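PHO85 cyclin-10 (Saccharomyces cerevisiae, PDB 4KRD) is a cyclin partner of the kinase Pho85 and directs it to phosphorylate and negatively regulate glycogen synthase, restraining glycogen accumulation. Local coordinates at residues B[99-104]-B[142-147]; B[41-46]-B[104-109]. One frame throughout, in Å; residues are numbered along the deposited sequence.

Contact 1 (B[99-104]-B[142-147])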
ATOM      1  N   PRO B  99      -1.576  19.783   0.779  1.00 47.02           N
ATOM      2  CA  PRO B  99      -0.293  20.002   1.454  1.00 44.74           C
ATOM      3  C   PRO B  99       0.426  18.689   1.748  1.00 44.00           C
ATOM      4  O   PRO B  99       1.656  18.675   1.794  1.00 39.31           O
ATOM      5  CB  PRO B  99      -0.696  20.687   2.767  1.00 43.80           C
ATOM      6  CG  PRO B  99      -2.014  21.320   2.474  1.00 45.59           C
ATOM      7  CD  PRO B  99      -2.701  20.387   1.515  1.00 46.38           C
ATOM      8  N   THR B 100      -0.337  17.613   1.949  1.00 38.00           N
ATOM      9  CA  THR B 100       0.220  16.290   2.216  1.00 38.22           C
ATOM     10  C   THR B 100       1.209  15.840   1.141  1.00 32.23           C
ATOM     11  O   THR B 100       2.170  15.121   1.423  1.00 32.65           O
ATOM     12  CB  THR B 100      -0.900  15.245   2.295  1.00 43.16           C
ATOM     13  OG1 THR B 100      -1.890  15.691   3.224  1.00 52.02           O
ATOM     14  CG2 THR B 100      -0.346  13.903   2.751  1.00 42.38           C
ATOM     15  N   VAL B 101       0.974  16.264  -0.093  1.00 31.00           N
ATOM     16  CA  VAL B 101       1.833  15.865  -1.200  1.00 33.07           C
ATOM     17  C   VAL B 101       3.258  16.395  -1.008  1.00 31.61           C
ATOM     18  O   VAL B 101       4.239  15.671  -1.197  1.00 28.38           O
ATOM     19  CB  VAL B 101       1.233  16.299  -2.549  1.00 35.60           C
ATOM     20  CG1 VAL B 101       2.238  16.123  -3.681  1.00 31.06           C
ATOM     21  CG2 VAL B 101      -0.053  15.502  -2.814  1.00 33.25           C
ATOM     22  N   TYR B 102       3.359  17.653  -0.589  1.00 35.20           N
ATOM     23  CA  TYR B 102       4.647  18.284  -0.380  1.00 35.54           C
ATOM     24  C   TYR B 102       5.320  17.840   0.925  1.00 31.95           C
ATOM     25  O   TYR B 102       6.547  17.770   0.992  1.00 32.07           O
ATOM     26  CB  TYR B 102       4.508  19.809  -0.496  1.00 36.78           C
ATOM     27  CG  TYR B 102       3.930  20.191  -1.843  1.00 35.12           C
ATOM     28  CD1 TYR B 102       4.660  19.973  -3.003  1.00 36.28           C
ATOM     29  CD2 TYR B 102       2.655  20.725  -1.960  1.00 36.01           C
ATOM     30  CE1 TYR B 102       4.156  20.288  -4.232  1.00 36.92           C
ATOM     31  CE2 TYR B 102       2.134  21.060  -3.205  1.00 37.07           C
ATOM     32  CZ  TYR B 102       2.900  20.840  -4.334  1.00 42.09           C
ATOM     33  OH  TYR B 102       2.429  21.152  -5.590  1.00 42.01           O
ATOM     34  N   LEU B 103       4.528  17.511   1.942  1.00 30.68           N
ATOM     35  CA  LEU B 103       5.099  16.987   3.183  1.00 33.12           C
ATOM     36  C   LEU B 103       5.770  15.643   2.916  1.00 30.65           C
ATOM     37  O   LEU B 103       6.885  15.391   3.375  1.00 29.02           O
ATOM     38  CB  LEU B 103       4.036  16.834   4.273  1.00 35.45           C
ATOM     39  CG  LEU B 103       3.219  18.085   4.625  1.00 37.88           C
ATOM     40  CD1 LEU B 103       2.084  17.750   5.600  1.00 40.32           C
ATOM     41  CD2 LEU B 103       4.123  19.177   5.176  1.00 43.24           C
ATOM     42  N   VAL B 104       5.092  14.787   2.161  1.00 33.23           N
ATOM     43  CA  VAL B 104       5.674  13.500   1.783  1.00 29.80           C
ATOM     44  C   VAL B 104       6.887  13.706   0.864  1.00 28.07           C
ATOM     45  O   VAL B 104       7.906  13.023   0.998  1.00 28.13           O
ATOM     46  CB  VAL B 104       4.631  12.557   1.117  1.00 31.53           C
ATOM     47  CG1 VAL B 104       5.328  11.375   0.470  1.00 24.95           C
ATOM     48  CG2 VAL B 104       3.587  12.052   2.156  1.00 28.10           C
ATOM     49  N   ARG B 142       6.328  13.633  -7.863  1.00 31.04           N
ATOM     50  CA  ARG B 142       5.615  12.613  -8.630  1.00 30.94           C
ATOM     51  C   ARG B 142       5.449  11.343  -7.814  1.00 28.65           C
ATOM     52  O   ARG B 142       4.362  10.767  -7.754  1.00 32.43           O
ATOM     53  CB  ARG B 142       6.327  12.334  -9.966  1.00 31.66           C
ATOM     54  CG  ARG B 142       5.661  11.247 -10.828  1.00 31.38           C
ATOM     55  CD  ARG B 142       4.234  11.630 -11.242  1.00 30.43           C
ATOM     56  NE  ARG B 142       3.740  10.777 -12.327  1.00 34.05           N
ATOM     57  CZ  ARG B 142       2.497  10.806 -12.787  1.00 34.63           C
ATOM     58  NH1 ARG B 142       1.620  11.643 -12.252  1.00 34.93           N
ATOM     59  NH2 ARG B 142       2.131  10.001 -13.771  1.00 33.85           N
ATOM     60  N   LEU B 143       6.525  10.920  -7.157  1.00 30.35           N
ATOM     61  CA  LEU B 143       6.503   9.717  -6.332  1.00 30.78           C
ATOM     62  C   LEU B 143       5.539   9.917  -5.167  1.00 30.96           C
ATOM     63  O   LEU B 143       4.776   9.020  -4.802  1.00 29.34           O
ATOM     64  CB  LEU B 143       7.926   9.414  -5.824  1.00 28.13           C
ATOM     65  CG  LEU B 143       8.340   7.957  -5.641  1.00 39.82           C
ATOM     66  CD1 LEU B 143       7.807   7.106  -6.785  1.00 38.22           C
ATOM     67  CD2 LEU B 143       9.869   7.823  -5.536  1.00 33.87           C
ATOM     68  N   SER B 144       5.570  11.113  -4.590  1.00 26.33           N
ATOM     69  CA  SER B 144       4.690  11.451  -3.487  1.00 27.85           C
ATOM     70  C   SER B 144       3.212  11.272  -3.846  1.00 32.89           C
ATOM     71  O   SER B 144       2.454  10.658  -3.082  1.00 29.44           O
ATOM     72  CB  SER B 144       4.949  12.891  -3.006  1.00 29.68           C
ATOM     73  OG  SER B 144       3.942  13.271  -2.087  1.00 36.92           O
ATOM     74  N   THR B 145       2.798  11.799  -4.998  1.00 31.87           N
ATOM     75  CA  THR B 145       1.404  11.667  -5.410  1.00 28.90           C
ATOM     76  C   THR B 145       1.006  10.196  -5.589  1.00 32.43           C
ATOM     77  O   THR B 145      -0.113   9.814  -5.259  1.00 34.00           O
ATOM     78  CB  THR B 145       1.065  12.445  -6.718  1.00 32.73           C
ATOM     79  OG1 THR B 145       1.787  11.886  -7.823  1.00 27.85           O
ATOM     80  CG2 THR B 145       1.371  13.941  -6.570  1.00 34.63           C
ATOM     81  N   LYS B 146       1.930   9.379  -6.084  1.00 30.96           N
ATOM     82  CA  LYS B 146       1.653   7.962  -6.324  1.00 30.80           C
ATOM     83  C   LYS B 146       1.602   7.137  -5.027  1.00 33.59           C
ATOM     84  O   LYS B 146       0.917   6.120  -4.961  1.00 36.38           O
ATOM     85  CB  LYS B 146       2.673   7.378  -7.308  1.00 30.91           C
ATOM     86  CG  LYS B 146       2.436   7.820  -8.736  1.00 35.22           C
ATOM     87  CD  LYS B 146       3.281   7.080  -9.756  1.00 30.30           C
ATOM     88  CE  LYS B 146       2.872   7.474 -11.177  1.00 35.40           C
ATOM     89  NZ  LYS B 146       3.672   6.791 -12.223  1.00 35.91           N
ATOM     90  N   LEU B 147       2.346   7.572  -4.011  1.00 32.36           N
ATOM     91  CA  LEU B 147       2.258   6.999  -2.668  1.00 34.99           C
ATOM     92  C   LEU B 147       0.964   7.367  -1.944  1.00 32.94           C
ATOM     93  O   LEU B 147       0.550   6.681  -1.005  1.00 36.45           O
ATOM     94  CB  LEU B 147       3.413   7.492  -1.811  1.00 26.13           C
ATOM     95  CG  LEU B 147       4.809   6.944  -2.092  1.00 27.94           C
ATOM     96  CD1 LEU B 147       5.829   7.755  -1.294  1.00 28.20           C
ATOM     97  CD2 LEU B 147       4.899   5.483  -1.721  1.00 29.01           C
TER
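Ser144 OG donates a hydrogen bond of 2.6 Å to Val101 O, a short bond between two helices of the cyclin domain, which this C-terminal fragment of the longer protein holds; their local axes approach to 8.5 Å. The hydroxyl lies in the carbonyl plane and meets a lone pair of the oxygen, with a C=O...OG angle of 121°. With chi1 at 170°, Ser144 holds OG opposite its own backbone N, and from there the hydroxyl extends to the facing helix. The same OG is flanked by valine carbons: Val104 CB lies 3.4 Å from it, and Val101 CG1 comes against it from the preceding turn. Val104 CG1 also packs on Ser144 CB and, one turn further along helix 130-148, rests 4.1 Å from Leu147 CD1. On the other flank Val101 CG1 meets Thr145 CG2 at 3.7 Å, while Thr145 turns its hydroxyl (chi1 65°) back, OG1 bonding Arg142 O at 2.8 Å; that carbonyl also accepts from Lys146 N on the same face of its plane. Beyond the contact, Arg142 NE and Lys146 NZ both form salt bridges to Glu173, and Lys146 NZ also bonds the backbone of a chain of another protein, consistent with the cyclin-kinase interface. The small side chain of Ser144 suits the helices' close approach, and its hydroxyl, buried among hydrocarbon, has its hydrogen taken up by a backbone carbonyl.

Contact 2 (B[41-46]-B[104-109])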
ATOM      1  N   ALA B  41       6.950  26.007   1.256  1.00 46.48           N
ATOM      2  CA  ALA B  41       8.101  26.701   1.830  1.00 46.19           C
ATOM      3  C   ALA B  41       9.043  25.751   2.581  1.00 44.40           C
ATOM      4  O   ALA B  41      10.261  25.855   2.464  1.00 42.59           O
ATOM      5  CB  ALA B  41       7.636  27.837   2.753  1.00 49.78           C
ATOM      6  N   ASN B  42       8.483  24.827   3.356  1.00 41.12           N
ATOM      7  CA  ASN B  42       9.307  23.869   4.086  1.00 39.22           C
ATOM      8  C   ASN B  42      10.085  22.973   3.134  1.00 35.56           C
ATOM      9  O   ASN B  42      11.214  22.590   3.413  1.00 40.11           O
ATOM     10  CB  ASN B  42       8.449  23.022   5.029  1.00 38.98           C
ATOM     11  CG  ASN B  42       7.803  23.849   6.119  1.00 49.57           C
ATOM     12  OD1 ASN B  42       8.161  25.013   6.322  1.00 46.24           O
ATOM     13  ND2 ASN B  42       6.848  23.258   6.825  1.00 43.98           N
ATOM     14  N   PHE B  43       9.461  22.650   2.006  1.00 38.71           N
ATOM     15  CA  PHE B  43      10.064  21.823   0.978  1.00 38.38           C
ATOM     16  C   PHE B  43      11.283  22.554   0.415  1.00 37.39           C
ATOM     17  O   PHE B  43      12.401  22.036   0.425  1.00 38.64           O
ATOM     18  CB  PHE B  43       9.009  21.568  -0.110  1.00 38.68           C
ATOM     19  CG  PHE B  43       9.408  20.557  -1.155  1.00 40.15           C
ATOM     20  CD1 PHE B  43      10.404  19.624  -0.916  1.00 34.31           C
ATOM     21  CD2 PHE B  43       8.744  20.526  -2.379  1.00 41.01           C
ATOM     22  CE1 PHE B  43      10.746  18.685  -1.881  1.00 30.31           C
ATOM     23  CE2 PHE B  43       9.078  19.594  -3.351  1.00 40.38           C
ATOM     24  CZ  PHE B  43      10.093  18.679  -3.102  1.00 37.35           C
ATOM     25  N   LYS B  44      11.063  23.770  -0.067  1.00 39.24           N
ATOM     26  CA  LYS B  44      12.147  24.608  -0.585  1.00 34.98           C
ATOM     27  C   LYS B  44      13.259  24.832   0.436  1.00 36.19           C
ATOM     28  O   LYS B  44      14.442  24.722   0.114  1.00 36.73           O
ATOM     29  CB  LYS B  44      11.588  25.949  -1.065  1.00 37.73           C
ATOM     30  N   GLU B  45      12.888  25.125   1.676  1.00 38.87           N
ATOM     31  CA  GLU B  45      13.895  25.442   2.693  1.00 43.51           C
ATOM     32  C   GLU B  45      14.731  24.216   3.074  1.00 38.10           C
ATOM     33  O   GLU B  45      15.924  24.330   3.366  1.00 43.36           O
ATOM     34  CB  GLU B  45      13.239  26.074   3.922  1.00 43.37           C
ATOM     35  CG  GLU B  45      14.226  26.745   4.862  1.00 47.18           C
ATOM     36  CD  GLU B  45      13.557  27.288   6.111  1.00 53.98           C
ATOM     37  OE1 GLU B  45      12.313  27.231   6.188  1.00 55.40           O
ATOM     38  OE2 GLU B  45      14.271  27.768   7.018  1.00 55.96           O
ATOM     39  N   THR B  46      14.111  23.038   3.052  1.00 44.78           N
ATOM     40  CA  THR B  46      14.837  21.790   3.295  1.00 37.19           C
ATOM     41  C   THR B  46      15.904  21.608   2.230  1.00 33.99           C
ATOM     42  O   THR B  46      17.048  21.255   2.529  1.00 31.80           O
ATOM     43  CB  THR B  46      13.885  20.567   3.296  1.00 39.66           C
ATOM     44  OG1 THR B  46      12.906  20.711   4.333  1.00 36.33           O
ATOM     45  CG2 THR B  46      14.658  19.270   3.519  1.00 32.15           C
ATOM     46  N   VAL B 104       5.092  14.787   2.161  1.00 33.23           N
ATOM     47  CA  VAL B 104       5.674  13.500   1.783  1.00 29.80           C
ATOM     48  C   VAL B 104       6.887  13.706   0.864  1.00 28.07           C
ATOM     49  O   VAL B 104       7.906  13.023   0.998  1.00 28.13           O
ATOM     50  CB  VAL B 104       4.631  12.557   1.117  1.00 31.53           C
ATOM     51  CG1 VAL B 104       5.328  11.375   0.470  1.00 24.95           C
ATOM     52  CG2 VAL B 104       3.587  12.052   2.156  1.00 28.10           C
ATOM     53  N   ALA B 105       6.774  14.646  -0.072  1.00 29.19           N
ATOM     54  CA  ALA B 105       7.893  14.977  -0.946  1.00 28.10           C
ATOM     55  C   ALA B 105       9.101  15.392  -0.131  1.00 31.84           C
ATOM     56  O   ALA B 105      10.249  15.020  -0.437  1.00 29.75           O
ATOM     57  CB  ALA B 105       7.506  16.093  -1.920  1.00 30.45           C
ATOM     58  N   THR B 106       8.850  16.198   0.894  1.00 31.46           N
ATOM     59  CA  THR B 106       9.929  16.661   1.755  1.00 34.26           C
ATOM     60  C   THR B 106      10.561  15.494   2.508  1.00 31.06           C
ATOM     61  O   THR B 106      11.788  15.407   2.622  1.00 30.92           O
ATOM     62  CB  THR B 106       9.453  17.737   2.752  1.00 34.56           C
ATOM     63  OG1 THR B 106       8.887  18.840   2.040  1.00 36.32           O
ATOM     64  CG2 THR B 106      10.631  18.238   3.618  1.00 35.93           C
ATOM     65  N   PHE B 107       9.732  14.584   3.006  1.00 29.93           N
ATOM     66  CA  PHE B 107      10.270  13.443   3.727  1.00 29.27           C
ATOM     67  C   PHE B 107      11.085  12.529   2.824  1.00 26.90           C
ATOM     68  O   PHE B 107      12.051  11.917   3.273  1.00 29.50           O
ATOM     69  CB  PHE B 107       9.187  12.621   4.450  1.00 33.64           C
ATOM     70  CG  PHE B 107       9.772  11.539   5.304  1.00 35.48           C
ATOM     71  CD1 PHE B 107      10.269  11.839   6.571  1.00 31.78           C
ATOM     72  CD2 PHE B 107       9.894  10.239   4.827  1.00 31.09           C
ATOM     73  CE1 PHE B 107      10.854  10.855   7.360  1.00 35.45           C
ATOM     74  CE2 PHE B 107      10.492   9.247   5.610  1.00 29.98           C
ATOM     75  CZ  PHE B 107      10.968   9.559   6.878  1.00 35.37           C
ATOM     76  N   LEU B 108      10.697  12.419   1.555  1.00 27.80           N
ATOM     77  CA  LEU B 108      11.468  11.613   0.609  1.00 29.72           C
ATOM     78  C   LEU B 108      12.894  12.165   0.452  1.00 30.27           C
ATOM     79  O   LEU B 108      13.870  11.408   0.436  1.00 28.15           O
ATOM     80  CB  LEU B 108      10.760  11.513  -0.758  1.00 23.87           C
ATOM     81  CG  LEU B 108       9.423  10.752  -0.786  1.00 31.17           C
ATOM     82  CD1 LEU B 108       8.795  10.770  -2.189  1.00 27.54           C
ATOM     83  CD2 LEU B 108       9.603   9.313  -0.300  1.00 28.00           C
ATOM     84  N   ILE B 109      13.024  13.485   0.334  1.00 28.83           N
ATOM     85  CA  ILE B 109      14.359  14.053   0.241  1.00 29.72           C
ATOM     86  C   ILE B 109      15.109  13.947   1.579  1.00 27.39           C
ATOM     87  O   ILE B 109      16.311  13.678   1.592  1.00 30.53           O
ATOM     88  CB  ILE B 109      14.354  15.498  -0.328  1.00 35.86           C
ATOM     89  CG1 ILE B 109      13.567  16.442   0.576  1.00 38.13           C
ATOM     90  CG2 ILE B 109      13.775  15.524  -1.749  1.00 32.82           C
ATOM     91  CD1 ILE B 109      13.849  17.928   0.268  1.00 44.25           C
TER
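Phe43 lays its ring over Ala105 and sets one edge against Ile109, between two helices that run nearly parallel here, 16° apart with axes 9.3 Å from each other. The Ala105 methyl sits over one face of the ring, displaced toward the rim, in a CH-pi contact of 4.2 Å from CB to the ring centroid; its nearest ring atom is CZ. Near the ring plane, Ile109 CD1 approaches Phe43 CE1 at 3.8 Å. Thr106 comes closer to the root of the side chain, where its OG1 lies 3.4 Å from Phe43 CD1 in an oblique approach and equally near Phe43 CA. That hydroxyl finds its polar partner within its own helix, in a hydrogen bond to Tyr102 O, and toward Phe43 it offers packing alone. One turn on from Phe43, Thr46 continues the seam: its CG2 touches Ile109 CD1 at 3.6 Å, and its OG1 packs on Thr106 CG2. Thr46 OG1 is in turn fixed by a 2.7 Å bond to Asn42 O. This carbonyl is gripped twice, since Thr46 N reaches it from the opposite face of its plane. A chi1 of -171° swings the Phe43 ring across to helix 99-113, although the bond from CA to CB does not itself point at that helix. A serine in place of Phe43 would probably leave a gap over the Ala105 methyl and deprive Ile109 CD1 of the ring edge it packs against. Outward from the pair, Phe43 also touches Val141 of helix 130-148, Asn42 meets Leu199 of helix 189-203, and Glu45 forms a salt bridge to Arg203 there, placing the seam within the helical bundle of the cyclin fold.

Helix 99-113 serves both contacts, and they share Val104, which packs in contact 1 but takes no part in contact 2. Their centres lie 10 Å apart, and both are buried; the centre of contact 2 lies about 5 Å from the centre of the chain, that of contact 1 about 9 Å. The two also differ in chemistry. Contact 1, at a steep crossing with helix 130-148, is tied by a side-chain hydrogen bond, and Thr100 and Leu147 of its segments touch a chain of another protein. Contact 2, along nearly aligned helices, rests on aromatic, aliphatic and threonine packing, its threonine hydroxyls bonded within their own helices, and no other chain touches its segments. The two also meet directly, Leu143 CB packing against Leu108 CD1.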